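Local coordinates for DUF1881 domain-containing protein (Neurospora crassa, PDB 5Z6D) that is of unknown function but joins a βγ-crystallin domain, whose calcium site is made inoperative by the domain interface, to an Ig-like domain, at residues S49-A54 with E66-Q71; S109-A114 with A146-D151; E180-Q185 with F196-V201. The protein carries 1 engineered substitution. One frame throughout, in Å; residues are numbered along the deposited sequence.

Contact 1: residues S49-A54 with E66-Q71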
ATOM      1  N   SER A  49      -3.785  -3.144 -19.959  1.00 29.92           N
ATOM      2  CA  SER A  49      -3.102  -1.920 -19.568  1.00 36.50           C
ATOM      3  C   SER A  49      -3.618  -1.416 -18.228  1.00 40.55           C
ATOM      4  O   SER A  49      -3.307  -0.298 -17.809  1.00 41.77           O
ATOM      5  CB  SER A  49      -3.276  -0.840 -20.632  1.00 37.63           C
ATOM      6  OG  SER A  49      -2.672  -1.239 -21.852  1.00 40.68           O
ATOM      7  N   ALA A  50      -4.415  -2.249 -17.568  1.00 35.05           N
ATOM      8  CA  ALA A  50      -5.007  -1.886 -16.292  1.00 24.05           C
ATOM      9  C   ALA A  50      -4.383  -2.699 -15.164  1.00 20.05           C
ATOM     10  O   ALA A  50      -3.643  -3.668 -15.382  1.00 23.18           O
ATOM     11  CB  ALA A  50      -6.505  -2.090 -16.326  1.00 23.32           C
ATOM     12  N   LYS A  51      -4.703  -2.294 -13.947  1.00 17.65           N
ATOM     13  CA  LYS A  51      -4.235  -2.961 -12.756  1.00 18.78           C
ATOM     14  C   LYS A  51      -5.163  -2.522 -11.631  1.00 17.99           C
ATOM     15  O   LYS A  51      -5.682  -1.407 -11.666  1.00 17.96           O
ATOM     16  CB  LYS A  51      -2.781  -2.586 -12.503  1.00 30.07           C
ATOM     17  CG  LYS A  51      -2.238  -2.778 -11.128  1.00 26.84           C
ATOM     18  CD  LYS A  51      -0.839  -2.190 -11.139  1.00 25.50           C
ATOM     19  CE  LYS A  51      -0.120  -2.365  -9.850  1.00 33.58           C
ATOM     20  NZ  LYS A  51       1.294  -1.989 -10.067  1.00 34.19           N
ATOM     21  N   VAL A  52      -5.430  -3.397 -10.663  1.00 17.27           N
ATOM     22  CA  VAL A  52      -6.247  -3.004  -9.518  1.00 16.81           C
ATOM     23  C   VAL A  52      -5.404  -2.992  -8.262  1.00 18.85           C
ATOM     24  O   VAL A  52      -4.684  -3.955  -7.979  1.00 17.78           O
ATOM     25  CB  VAL A  52      -7.433  -3.947  -9.274  1.00 15.58           C
ATOM     26  CG1 VAL A  52      -8.293  -3.433  -8.117  1.00 18.87           C
ATOM     27  CG2 VAL A  52      -8.278  -4.111 -10.525  1.00 21.36           C
ATOM     28  N   ILE A  53      -5.485  -1.898  -7.516  1.00 14.09           N
ATOM     29  CA  ILE A  53      -4.929  -1.877  -6.170  1.00 15.77           C
ATOM     30  C   ILE A  53      -6.087  -1.870  -5.190  1.00 14.41           C
ATOM     31  O   ILE A  53      -6.902  -0.961  -5.217  1.00 15.45           O
ATOM     32  CB  ILE A  53      -4.016  -0.660  -5.949  1.00 15.45           C
ATOM     33  CG1 ILE A  53      -2.846  -0.685  -6.940  1.00 15.13           C
ATOM     34  CG2 ILE A  53      -3.520  -0.630  -4.497  1.00 17.00           C
ATOM     35  CD1 ILE A  53      -2.058   0.623  -6.982  1.00 20.91           C
ATOM     36  N   ALA A  54      -6.170  -2.891  -4.338  1.00 15.32           N
ATOM     37  CA  ALA A  54      -7.280  -3.032  -3.383  1.00 14.45           C
ATOM     38  C   ALA A  54      -6.758  -2.988  -1.949  1.00 16.62           C
ATOM     39  O   ALA A  54      -5.728  -3.573  -1.658  1.00 16.37           O
ATOM     40  CB  ALA A  54      -8.048  -4.348  -3.642  1.00 19.20           C
ATOM     41  N   GLU A  66      -2.629  -6.456  -4.955  1.00 18.83           N
ATOM     42  CA  GLU A  66      -2.591  -5.948  -6.322  1.00 20.76           C
ATOM     43  C   GLU A  66      -3.046  -7.041  -7.265  1.00 17.64           C
ATOM     44  O   GLU A  66      -2.538  -8.159  -7.195  1.00 21.05           O
ATOM     45  CB  GLU A  66      -1.186  -5.496  -6.734  1.00 27.01           C
ATOM     46  CG  GLU A  66      -0.680  -4.213  -6.107  1.00 34.89           C
ATOM     47  CD  GLU A  66       0.757  -3.916  -6.524  1.00 43.42           C
ATOM     48  OE1 GLU A  66       1.607  -4.824  -6.420  1.00 54.99           O
ATOM     49  OE2 GLU A  66       1.038  -2.786  -6.972  1.00 47.43           O
ATOM     50  N   TRP A  67      -3.994  -6.731  -8.142  1.00 16.71           N
ATOM     51  CA  TRP A  67      -4.379  -7.684  -9.183  1.00 19.02           C
ATOM     52  C   TRP A  67      -3.914  -7.130 -10.515  1.00 17.83           C
ATOM     53  O   TRP A  67      -4.474  -6.146 -11.007  1.00 19.36           O
ATOM     54  CB  TRP A  67      -5.889  -7.936  -9.167  1.00 23.32           C
ATOM     55  CG  TRP A  67      -6.338  -8.451  -7.829  1.00 20.36           C
ATOM     56  CD1 TRP A  67      -5.771  -9.463  -7.125  1.00 21.43           C
ATOM     57  CD2 TRP A  67      -7.437  -7.976  -7.043  1.00 18.47           C
ATOM     58  NE1 TRP A  67      -6.428  -9.648  -5.937  1.00 23.12           N
ATOM     59  CE2 TRP A  67      -7.458  -8.748  -5.857  1.00 19.80           C
ATOM     60  CE3 TRP A  67      -8.387  -6.959  -7.205  1.00 19.27           C
ATOM     61  CZ2 TRP A  67      -8.395  -8.538  -4.842  1.00 21.25           C
ATOM     62  CZ3 TRP A  67      -9.319  -6.749  -6.187  1.00 19.11           C
ATOM     63  CH2 TRP A  67      -9.316  -7.543  -5.029  1.00 20.17           C
ATOM     64  N   THR A  68      -2.854  -7.731 -11.059  1.00 20.49           N
ATOM     65  CA  THR A  68      -2.209  -7.231 -12.266  1.00 23.88           C
ATOM     66  C   THR A  68      -2.656  -8.034 -13.478  1.00 24.94           C
ATOM     67  O   THR A  68      -2.482  -7.611 -14.618  1.00 25.77           O
ATOM     68  CB  THR A  68      -0.664  -7.274 -12.153  1.00 26.08           C
ATOM     69  OG1 THR A  68      -0.210  -8.632 -12.010  1.00 29.13           O
ATOM     70  CG2 THR A  68      -0.191  -6.466 -10.967  1.00 34.33           C
ATOM     71  N   THR A  69      -3.218  -9.212 -13.224  1.00 23.93           N
ATOM     72  CA  THR A  69      -3.776 -10.042 -14.283  1.00 22.22           C
ATOM     73  C   THR A  69      -5.090 -10.633 -13.796  1.00 23.43           C
ATOM     74  O   THR A  69      -5.394 -10.597 -12.598  1.00 23.00           O
ATOM     75  CB  THR A  69      -2.825 -11.198 -14.722  1.00 28.86           C
ATOM     76  OG1 THR A  69      -2.662 -12.141 -13.651  1.00 30.76           O
ATOM     77  CG2 THR A  69      -1.456 -10.666 -15.128  1.00 30.94           C
ATOM     78  N   SER A  70      -5.873 -11.158 -14.720  1.00 22.07           N
ATOM     79  CA  SER A  70      -7.186 -11.697 -14.384  1.00 21.58           C
ATOM     80  C   SER A  70      -7.087 -12.790 -13.319  1.00 22.01           C
ATOM     81  O   SER A  70      -6.282 -13.698 -13.445  1.00 24.44           O
ATOM     82  CB  SER A  70      -7.860 -12.238 -15.636  1.00 24.33           C
ATOM     83  OG  SER A  70      -8.087 -11.167 -16.544  1.00 25.91           O
ATOM     84  N   GLN A  71      -7.894 -12.674 -12.268  1.00 21.00           N
ATOM     85  CA  GLN A  71      -7.903 -13.656 -11.176  1.00 21.15           C
ATOM     86  C   GLN A  71      -9.234 -14.386 -11.116  1.00 22.01           C
ATOM     87  O   GLN A  71     -10.275 -13.762 -10.962  1.00 23.98           O
ATOM     88  CB  GLN A  71      -7.628 -12.965  -9.835  1.00 21.27           C
ATOM     89  CG  GLN A  71      -6.287 -12.274  -9.775  1.00 19.74           C
ATOM     90  CD  GLN A  71      -5.137 -13.258  -9.830  1.00 23.70           C
ATOM     91  OE1 GLN A  71      -5.019 -14.141  -8.980  1.00 22.94           O
ATOM     92  NE2 GLN A  71      -4.296 -13.131 -10.854  1.00 23.63           N
TER
HETATM   93  O   HOH W   1      -1.118  -4.989 -14.947  1.00 38.76           O
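Val52 and Trp67 form a hydrogen-bonded antiparallel pair in the β hairpin of strands 50-55 and 64-67, part of the βγ-crystallin domain. Val52 N reaches Trp67 O at 2.9 Å, and the amide of Trp67 returns the bond to the carbonyl of Val52, so two reciprocal bonds hold this pair. Their side chains leave the sheet on the same face. Trp67 has CG beside its own backbone N (chi1 -58°), which brings the six-membered part of the indole against Val52 and Ala54 at a slant. CE3 of Trp67 settles 3.6 Å from Val52 CG1, the methyl that lies anti to the Val52 backbone N. Farther along the ring, CH2 of Trp67 meets Ala54 CB at 3.7 Å. The branched valine sets a methyl against the ring, and the short Ala54 offers CB to its far rim, CZ3 and CH2. Phe12, Ile74 and Ile77 also pack on Trp67, and Phe83 touches both Val52 and Ala54. The Ala54 side chain is about 8 Å from that of Ser81, a residue of the calcium site, which holds no calcium in this model.

Ile53 and Glu66, a non-hydrogen-bonded pair, point to the other face and both touch Ala92 on strand 91-99. Glu66 extends past Ile53, CG to CG1 4.2 Å, and brings OE2 to 3.2 Å from Lys51 NZ. The extended lysine crosses the glutamate obliquely; its long methylene chain suits a buried position because the ammonium group has the salt bridge and also a hydrogen bond to Thr90 O. Beyond the last strand pair the backbones part, and one water bridges them, donating to Ala50 O at 2.9 Å and to Thr68 O at 3.0 Å.

Contact 2: residues S109-A114 with A146-D151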
ATOM      1  N   SER A 109       5.719   1.661  16.750  1.00 17.95           N
ATOM      2  CA  SER A 109       4.811   1.910  15.635  1.00 17.75           C
ATOM      3  C   SER A 109       5.371   2.980  14.730  1.00 18.42           C
ATOM      4  O   SER A 109       6.045   3.919  15.184  1.00 18.97           O
ATOM      5  CB  SER A 109       3.419   2.308  16.134  1.00 19.26           C
ATOM      6  OG  SER A 109       3.446   3.508  16.902  1.00 23.26           O
ATOM      7  N   LEU A 110       5.080   2.808  13.446  1.00 16.75           N
ATOM      8  CA  LEU A 110       5.360   3.779  12.419  1.00 14.75           C
ATOM      9  C   LEU A 110       4.015   4.195  11.820  1.00 18.96           C
ATOM     10  O   LEU A 110       3.350   3.407  11.145  1.00 18.64           O
ATOM     11  CB  LEU A 110       6.282   3.186  11.367  1.00 15.75           C
ATOM     12  CG  LEU A 110       6.529   4.038  10.132  1.00 19.44           C
ATOM     13  CD1 LEU A 110       7.301   5.292  10.507  1.00 23.80           C
ATOM     14  CD2 LEU A 110       7.300   3.197   9.114  1.00 20.24           C
ATOM     15  N   LYS A 111       3.589   5.411  12.136  1.00 18.55           N
ATOM     16  CA  LYS A 111       2.372   5.972  11.584  1.00 17.49           C
ATOM     17  C   LYS A 111       2.716   6.776  10.345  1.00 19.03           C
ATOM     18  O   LYS A 111       3.602   7.640  10.382  1.00 18.13           O
ATOM     19  CB  LYS A 111       1.672   6.860  12.623  1.00 20.17           C
ATOM     20  CG  LYS A 111       0.370   7.484  12.145  1.00 19.14           C
ATOM     21  CD  LYS A 111      -0.184   8.449  13.197  1.00 26.86           C
ATOM     22  CE  LYS A 111      -1.455   9.114  12.713  1.00 35.48           C
ATOM     23  NZ  LYS A 111      -1.741  10.366  13.466  1.00 47.97           N
ATOM     24  N   VAL A 112       2.016   6.487   9.250  1.00 13.10           N
ATOM     25  CA  VAL A 112       2.282   7.135   7.987  1.00 14.51           C
ATOM     26  C   VAL A 112       0.993   7.801   7.536  1.00 20.12           C
ATOM     27  O   VAL A 112       0.005   7.119   7.275  1.00 19.74           O
ATOM     28  CB  VAL A 112       2.760   6.118   6.921  1.00 18.15           C
ATOM     29  CG1 VAL A 112       3.079   6.830   5.630  1.00 18.48           C
ATOM     30  CG2 VAL A 112       3.985   5.357   7.403  1.00 17.35           C
ATOM     31  N   ASP A 113       0.977   9.133   7.496  1.00 17.88           N
ATOM     32  CA  ASP A 113      -0.272   9.834   7.227  1.00 18.93           C
ATOM     33  C   ASP A 113      -0.506  10.009   5.740  1.00 20.42           C
ATOM     34  O   ASP A 113      -0.475  11.127   5.227  1.00 24.89           O
ATOM     35  CB  ASP A 113      -0.283  11.200   7.911  1.00 24.52           C
ATOM     36  CG  ASP A 113      -0.797  11.135   9.330  1.00 47.09           C
ATOM     37  OD1 ASP A 113      -1.346  10.080   9.715  1.00 51.56           O
ATOM     38  OD2 ASP A 113      -0.662  12.145  10.054  1.00 53.96           O
ATOM     39  N   ALA A 114      -0.724   8.899   5.044  1.00 17.23           N
ATOM     40  CA  ALA A 114      -0.916   8.933   3.605  1.00 20.89           C
ATOM     41  C   ALA A 114      -2.253   9.560   3.243  1.00 21.62           C
ATOM     42  O   ALA A 114      -3.311   9.051   3.616  1.00 25.52           O
ATOM     43  CB  ALA A 114      -0.829   7.539   3.042  1.00 19.26           C
ATOM     44  N   ALA A 146       3.696  12.669   6.185  1.00 18.16           N
ATOM     45  CA  ALA A 146       4.184  12.770   7.558  1.00 16.64           C
ATOM     46  C   ALA A 146       4.354  11.390   8.172  1.00 17.80           C
ATOM     47  O   ALA A 146       3.550  10.491   7.918  1.00 18.52           O
ATOM     48  CB  ALA A 146       3.235  13.607   8.392  1.00 20.52           C
ATOM     49  N   VAL A 147       5.399  11.224   8.981  1.00 15.16           N
ATOM     50  CA  VAL A 147       5.594   9.963   9.694  1.00 16.90           C
ATOM     51  C   VAL A 147       5.877  10.191  11.182  1.00 20.66           C
ATOM     52  O   VAL A 147       6.429  11.227  11.588  1.00 19.03           O
ATOM     53  CB  VAL A 147       6.750   9.108   9.106  1.00 17.44           C
ATOM     54  CG1 VAL A 147       6.444   8.665   7.669  1.00 18.68           C
ATOM     55  CG2 VAL A 147       8.058   9.858   9.162  1.00 22.98           C
ATOM     56  N   TYR A 148       5.493   9.211  11.998  1.00 15.99           N
ATOM     57  CA  TYR A 148       5.632   9.322  13.453  1.00 17.85           C
ATOM     58  C   TYR A 148       6.076   7.977  13.989  1.00 17.60           C
ATOM     59  O   TYR A 148       5.434   6.962  13.728  1.00 18.67           O
ATOM     60  CB  TYR A 148       4.312   9.741  14.127  1.00 19.64           C
ATOM     61  CG  TYR A 148       3.644  10.966  13.523  1.00 17.30           C
ATOM     62  CD1 TYR A 148       3.764  12.216  14.128  1.00 19.01           C
ATOM     63  CD2 TYR A 148       2.888  10.869  12.350  1.00 19.47           C
ATOM     64  CE1 TYR A 148       3.157  13.339  13.571  1.00 22.67           C
ATOM     65  CE2 TYR A 148       2.289  11.984  11.792  1.00 24.15           C
ATOM     66  CZ  TYR A 148       2.424  13.210  12.403  1.00 26.24           C
ATOM     67  OH  TYR A 148       1.820  14.317  11.841  1.00 32.76           O
ATOM     68  N   VAL A 149       7.172   7.973  14.736  1.00 16.04           N
ATOM     69  CA  VAL A 149       7.726   6.751  15.297  1.00 19.32           C
ATOM     70  C   VAL A 149       7.568   6.783  16.799  1.00 20.59           C
ATOM     71  O   VAL A 149       8.143   7.670  17.474  1.00 19.83           O
ATOM     72  CB  VAL A 149       9.208   6.575  14.982  1.00 21.23           C
ATOM     73  CG1 VAL A 149       9.689   5.215  15.511  1.00 22.26           C
ATOM     74  CG2 VAL A 149       9.460   6.706  13.481  1.00 25.62           C
ATOM     75  N   ARG A 150       6.815   5.813  17.319  1.00 16.67           N
ATOM     76  CA  ARG A 150       6.475   5.811  18.736  1.00 17.65           C
ATOM     77  C   ARG A 150       6.839   4.499  19.406  1.00 24.60           C
ATOM     78  O   ARG A 150       6.729   3.442  18.794  1.00 19.62           O
ATOM     79  CB  ARG A 150       4.981   6.072  18.913  1.00 17.22           C
ATOM     80  CG  ARG A 150       4.592   6.479  20.301  1.00 20.17           C
ATOM     81  CD  ARG A 150       3.081   6.527  20.417  1.00 27.63           C
ATOM     82  NE  ARG A 150       2.652   7.041  21.719  1.00 30.70           N
ATOM     83  CZ  ARG A 150       1.390   7.048  22.134  1.00 34.62           C
ATOM     84  NH1 ARG A 150       0.436   6.556  21.355  1.00 33.61           N
ATOM     85  NH2 ARG A 150       1.085   7.539  23.331  1.00 33.40           N
ATOM     86  N   ASP A 151       7.279   4.560  20.657  1.00 21.31           N
ATOM     87  CA  ASP A 151       7.382   3.355  21.476  1.00 25.74           C
ATOM     88  C   ASP A 151       6.009   3.140  22.100  1.00 29.08           C
ATOM     89  O   ASP A 151       5.570   3.931  22.924  1.00 26.97           O
ATOM     90  CB  ASP A 151       8.471   3.487  22.543  1.00 29.64           C
ATOM     91  CG  ASP A 151       8.646   2.209  23.385  1.00 30.14           C
ATOM     92  OD1 ASP A 151       7.639   1.583  23.780  1.00 34.99           O
ATOM     93  OD2 ASP A 151       9.804   1.832  23.662  1.00 38.59           O
TER
HETATM   94  O   HOH W   2       3.443   6.038  15.843  1.00 19.25           O
HETATM   95  O   HOH W   3       0.944  13.483   5.430  1.00 27.01           O
HETATM   96  O   HOH W   4       0.235  14.403   9.911  1.00 42.70           O
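Lys111 and Tyr148 lie side by side and point the same way, the lysine CD 4.0 Å from ring atom CD2. The extended lysine carries NZ to 5.1 Å from the centroid of the Tyr148 ring, a long cation-pi approach that is at most a weak attraction. Asp113 comes at the same ring on a slant: its carboxylate is turned 60° from the ring plane, with OD2 3.4 Å from Tyr148 CE2. The aspartate's OD1 is hydrogen-bonded to Thr119, and Asp113 is the centre of an inverse gamma turn.

On the opposite face the residues are aliphatic, as suits the inside of an Ig-like sandwich. Leu110 CD1 slants across to Val149 CG2 at 3.9 Å, while Val112 and Val147 stand alongside each other, CG2 to CG1 4.1 Å. At the far end Ser109 OG, held between its backbone N and carbonyl carbon (chi1 61°), lies 3.6 Å from Arg150 CB. The hydroxyl is hydrogen-bonded to Glu152 OE2 and takes a bond from a water that donates to Tyr148 O as well.

Five backbone hydrogen bonds join the antiparallel segments. Strand 120-123 continues the sheet beyond 108-112, strand 157-168 flanks 143-151, and Phe95 and Phe97 of strand 91-99 pack against Val112 and Leu110.

Contact 3: residues E180-Q185 with F196-V201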
ATOM      1  N   GLU A 180      16.233  16.070   5.256  1.00 33.66           N
ATOM      2  CA  GLU A 180      16.459  16.512   6.626  1.00 34.48           C
ATOM      3  C   GLU A 180      15.260  16.262   7.544  1.00 34.34           C
ATOM      4  O   GLU A 180      15.382  16.383   8.762  1.00 36.34           O
ATOM      5  CB  GLU A 180      16.846  18.002   6.657  1.00 35.64           C
ATOM      6  CG  GLU A 180      15.680  18.974   6.765  1.00 43.86           C
ATOM      7  CD  GLU A 180      14.953  19.191   5.450  1.00 56.73           C
ATOM      8  OE1 GLU A 180      15.315  18.547   4.438  1.00 57.38           O
ATOM      9  OE2 GLU A 180      14.016  20.020   5.430  1.00 61.05           O
ATOM     10  N   HIS A 181      14.111  15.897   6.979  1.00 30.63           N
ATOM     11  CA  HIS A 181      12.944  15.605   7.807  1.00 29.30           C
ATOM     12  C   HIS A 181      12.745  14.102   8.029  1.00 26.00           C
ATOM     13  O   HIS A 181      11.952  13.687   8.882  1.00 24.88           O
ATOM     14  CB  HIS A 181      11.691  16.227   7.194  1.00 40.31           C
ATOM     15  CG  HIS A 181      11.629  17.714   7.352  1.00 51.56           C
ATOM     16  ND1 HIS A 181      11.717  18.333   8.581  1.00 53.44           N
ATOM     17  CD2 HIS A 181      11.500  18.705   6.438  1.00 54.96           C
ATOM     18  CE1 HIS A 181      11.642  19.642   8.417  1.00 56.81           C
ATOM     19  NE2 HIS A 181      11.510  19.895   7.127  1.00 56.68           N
ATOM     20  N   TRP A 182      13.493  13.292   7.292  1.00 24.96           N
ATOM     21  CA  TRP A 182      13.485  11.850   7.523  1.00 26.90           C
ATOM     22  C   TRP A 182      14.206  11.548   8.832  1.00 29.95           C
ATOM     23  O   TRP A 182      15.351  11.971   9.018  1.00 27.90           O
ATOM     24  CB  TRP A 182      14.149  11.112   6.362  1.00 29.83           C
ATOM     25  CG  TRP A 182      14.352   9.639   6.595  1.00 28.48           C
ATOM     26  CD1 TRP A 182      15.486   9.027   7.062  1.00 29.73           C
ATOM     27  CD2 TRP A 182      13.404   8.594   6.352  1.00 25.89           C
ATOM     28  NE1 TRP A 182      15.295   7.662   7.127  1.00 32.46           N
ATOM     29  CE2 TRP A 182      14.023   7.370   6.689  1.00 23.66           C
ATOM     30  CE3 TRP A 182      12.088   8.569   5.877  1.00 30.21           C
ATOM     31  CZ2 TRP A 182      13.377   6.143   6.570  1.00 23.89           C
ATOM     32  CZ3 TRP A 182      11.445   7.348   5.760  1.00 33.41           C
ATOM     33  CH2 TRP A 182      12.090   6.154   6.109  1.00 29.43           C
ATOM     34  N   PRO A 183      13.535  10.827   9.747  1.00 25.67           N
ATOM     35  CA  PRO A 183      14.112  10.518  11.060  1.00 27.76           C
ATOM     36  C   PRO A 183      15.432   9.758  10.940  1.00 28.96           C
ATOM     37  O   PRO A 183      15.478   8.715  10.285  1.00 25.10           O
ATOM     38  CB  PRO A 183      13.036   9.653  11.723  1.00 26.16           C
ATOM     39  CG  PRO A 183      11.767  10.053  11.053  1.00 25.91           C
ATOM     40  CD  PRO A 183      12.153  10.333   9.622  1.00 25.17           C
ATOM     41  N   LYS A 184      16.492  10.277  11.555  1.00 24.75           N
ATOM     42  CA  LYS A 184      17.794   9.629  11.456  1.00 33.57           C
ATOM     43  C   LYS A 184      17.771   8.252  12.114  1.00 30.68           C
ATOM     44  O   LYS A 184      18.623   7.410  11.842  1.00 29.43           O
ATOM     45  CB  LYS A 184      18.881  10.499  12.084  1.00 38.20           C
ATOM     46  CG  LYS A 184      19.008  11.875  11.446  1.00 50.45           C
ATOM     47  CD  LYS A 184      20.185  12.645  12.018  1.00 56.51           C
ATOM     48  CE  LYS A 184      20.326  14.013  11.367  1.00 60.36           C
ATOM     49  NZ  LYS A 184      19.271  14.970  11.806  1.00 63.95           N
ATOM     50  N   GLN A 185      16.786   8.033  12.980  1.00 26.56           N
ATOM     51  CA  GLN A 185      16.602   6.737  13.623  1.00 24.10           C
ATOM     52  C   GLN A 185      16.132   5.631  12.688  1.00 24.45           C
ATOM     53  O   GLN A 185      16.150   4.471  13.070  1.00 24.56           O
ATOM     54  CB  GLN A 185      15.594   6.850  14.766  1.00 21.69           C
ATOM     55  CG  GLN A 185      16.058   7.713  15.929  1.00 23.22           C
ATOM     56  CD  GLN A 185      15.616   9.156  15.788  1.00 28.04           C
ATOM     57  OE1 GLN A 185      15.315   9.623  14.691  1.00 26.14           O
ATOM     58  NE2 GLN A 185      15.566   9.868  16.904  1.00 24.74           N
ATOM     59  N   PHE A 196       9.578  -0.996   0.388  1.00 16.59           N
ATOM     60  CA  PHE A 196      10.703  -0.623   1.236  1.00 16.36           C
ATOM     61  C   PHE A 196      10.553  -1.257   2.610  1.00 20.14           C
ATOM     62  O   PHE A 196       9.475  -1.219   3.214  1.00 21.32           O
ATOM     63  CB  PHE A 196      10.809   0.908   1.359  1.00 17.30           C
ATOM     64  CG  PHE A 196      10.879   1.612   0.030  1.00 18.83           C
ATOM     65  CD1 PHE A 196      12.100   1.866  -0.571  1.00 21.77           C
ATOM     66  CD2 PHE A 196       9.722   1.987  -0.635  1.00 21.05           C
ATOM     67  CE1 PHE A 196      12.161   2.501  -1.799  1.00 18.86           C
ATOM     68  CE2 PHE A 196       9.774   2.617  -1.861  1.00 20.45           C
ATOM     69  CZ  PHE A 196      10.996   2.877  -2.446  1.00 20.81           C
ATOM     70  N   GLU A 197      11.643  -1.837   3.096  1.00 19.55           N
ATOM     71  CA  GLU A 197      11.738  -2.226   4.492  1.00 20.30           C
ATOM     72  C   GLU A 197      12.277  -1.028   5.253  1.00 21.88           C
ATOM     73  O   GLU A 197      13.354  -0.520   4.943  1.00 25.30           O
ATOM     74  CB  GLU A 197      12.643  -3.445   4.647  1.00 27.29           C
ATOM     75  CG  GLU A 197      12.225  -4.411   5.735  1.00 43.38           C
ATOM     76  CD  GLU A 197      13.032  -5.695   5.698  1.00 53.35           C
ATOM     77  OE1 GLU A 197      14.196  -5.670   6.149  1.00 56.63           O
ATOM     78  OE2 GLU A 197      12.508  -6.720   5.210  1.00 55.11           O
ATOM     79  N   VAL A 198      11.511  -0.539   6.218  1.00 16.90           N
ATOM     80  CA  VAL A 198      11.954   0.597   7.004  1.00 18.65           C
ATOM     81  C   VAL A 198      12.316   0.059   8.373  1.00 18.56           C
ATOM     82  O   VAL A 198      11.483  -0.561   9.029  1.00 18.70           O
ATOM     83  CB  VAL A 198      10.873   1.673   7.097  1.00 17.79           C
ATOM     84  CG1 VAL A 198      11.283   2.773   8.089  1.00 21.31           C
ATOM     85  CG2 VAL A 198      10.583   2.245   5.703  1.00 20.13           C
ATOM     86  N   THR A 199      13.561   0.280   8.795  1.00 21.06           N
ATOM     87  CA  THR A 199      14.077  -0.337  10.006  1.00 20.66           C
ATOM     88  C   THR A 199      14.457   0.710  11.052  1.00 19.15           C
ATOM     89  O   THR A 199      15.151   1.689  10.746  1.00 19.24           O
ATOM     90  CB  THR A 199      15.305  -1.215   9.710  1.00 22.72           C
ATOM     91  OG1 THR A 199      14.936  -2.265   8.805  1.00 23.35           O
ATOM     92  CG2 THR A 199      15.839  -1.830  10.992  1.00 24.12           C
ATOM     93  N   LEU A 200      13.982   0.510  12.281  1.00 18.49           N
ATOM     94  CA  LEU A 200      14.424   1.318  13.418  1.00 20.01           C
ATOM     95  C   LEU A 200      15.822   0.869  13.840  1.00 24.07           C
ATOM     96  O   LEU A 200      15.994  -0.233  14.339  1.00 24.02           O
ATOM     97  CB  LEU A 200      13.446   1.203  14.596  1.00 18.72           C
ATOM     98  CG  LEU A 200      13.758   2.113  15.787  1.00 20.01           C
ATOM     99  CD1 LEU A 200      13.480   3.575  15.446  1.00 24.16           C
ATOM    100  CD2 LEU A 200      12.974   1.703  17.014  1.00 23.55           C
ATOM    101  N   VAL A 201      16.820   1.715  13.617  1.00 21.16           N
ATOM    102  CA  VAL A 201      18.199   1.323  13.905  1.00 28.32           C
ATOM    103  C   VAL A 201      18.699   1.951  15.211  1.00 27.61           C
ATOM    104  O   VAL A 201      19.732   1.555  15.749  1.00 31.12           O
ATOM    105  CB  VAL A 201      19.146   1.700  12.744  1.00 31.96           C
ATOM    106  CG1 VAL A 201      18.860   0.824  11.514  1.00 32.77           C
ATOM    107  CG2 VAL A 201      19.011   3.171  12.398  1.00 34.46           C
TER
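Val201 N donates to Gln185 O across 2.9 Å, the donor lying nearly along the C=O axis, where two backbones running about 44° apart come together. The side chains of the last two residues of 196-201 frame that carbonyl. Val201 places its CG2 methyl within 3.2 Å of Gln185 O. Leu200 brings CD1 to 3.7 Å from the same oxygen, and this branch also meets Gln185 CB at 4.0 Å. Only the first carbon of the glutamine side chain takes part in this apolar touch. Beyond CG the chain bends sharply (chi2 92°) and leads the amide away from strand 195-200, where NE2 bonds Lys204 O and Ser206 OG. A glutamine suits the spot because its methylene packs against leucine while its amide serves the C-terminal tail.

These residues belong to the Ig-like domain: 180-185 is the later part of the loop between strands 173-177 and 186-190, and strand 186-190 pairs with 195-200 as a hairpin at one border of a sheet. From this loop the Trp182 side chain reaches into the interior. With CG anti to its backbone N (chi1 172°), the indole extends toward Val198, and the two side chains approach from opposite directions until Trp182 CH2 lies 4.0 Å from Val198 CG1. Pro183 lays its CD 3.6 Å above one face of the Trp182 indole, nearer the edge of the ring than its middle. Val163 of strand 157-168 also touches the tryptophan. The large ring spans the distance between loop and strand, yet its one polar atom is accounted for: Trp182 NE1 donates to Leu186 O.

In the fold
Contact 1 lies in the βγ-crystallin domain and contacts 2 and 3 in the Ig-like domain, on opposite sides of the chain's centre; its nearest atoms stay about 11 Å from either. Contacts 2 and 3, with centres 11 Å apart, face each other across the sandwich: Val149 CG1 meets Leu200 CD1, Leu110 CD2 meets Val198 CG1, and Val147 CG2 meets Pro183 CD. Contacts 1 and 2 are antiparallel ladders, whereas contact 3 has one backbone bond between a loop and a strand and relies on apolar packing. Contact 1 is mostly buried, with even its lysine enclosed; contacts 2 and 3 are partly buried, contact 2 carrying its polar groups on its outer face.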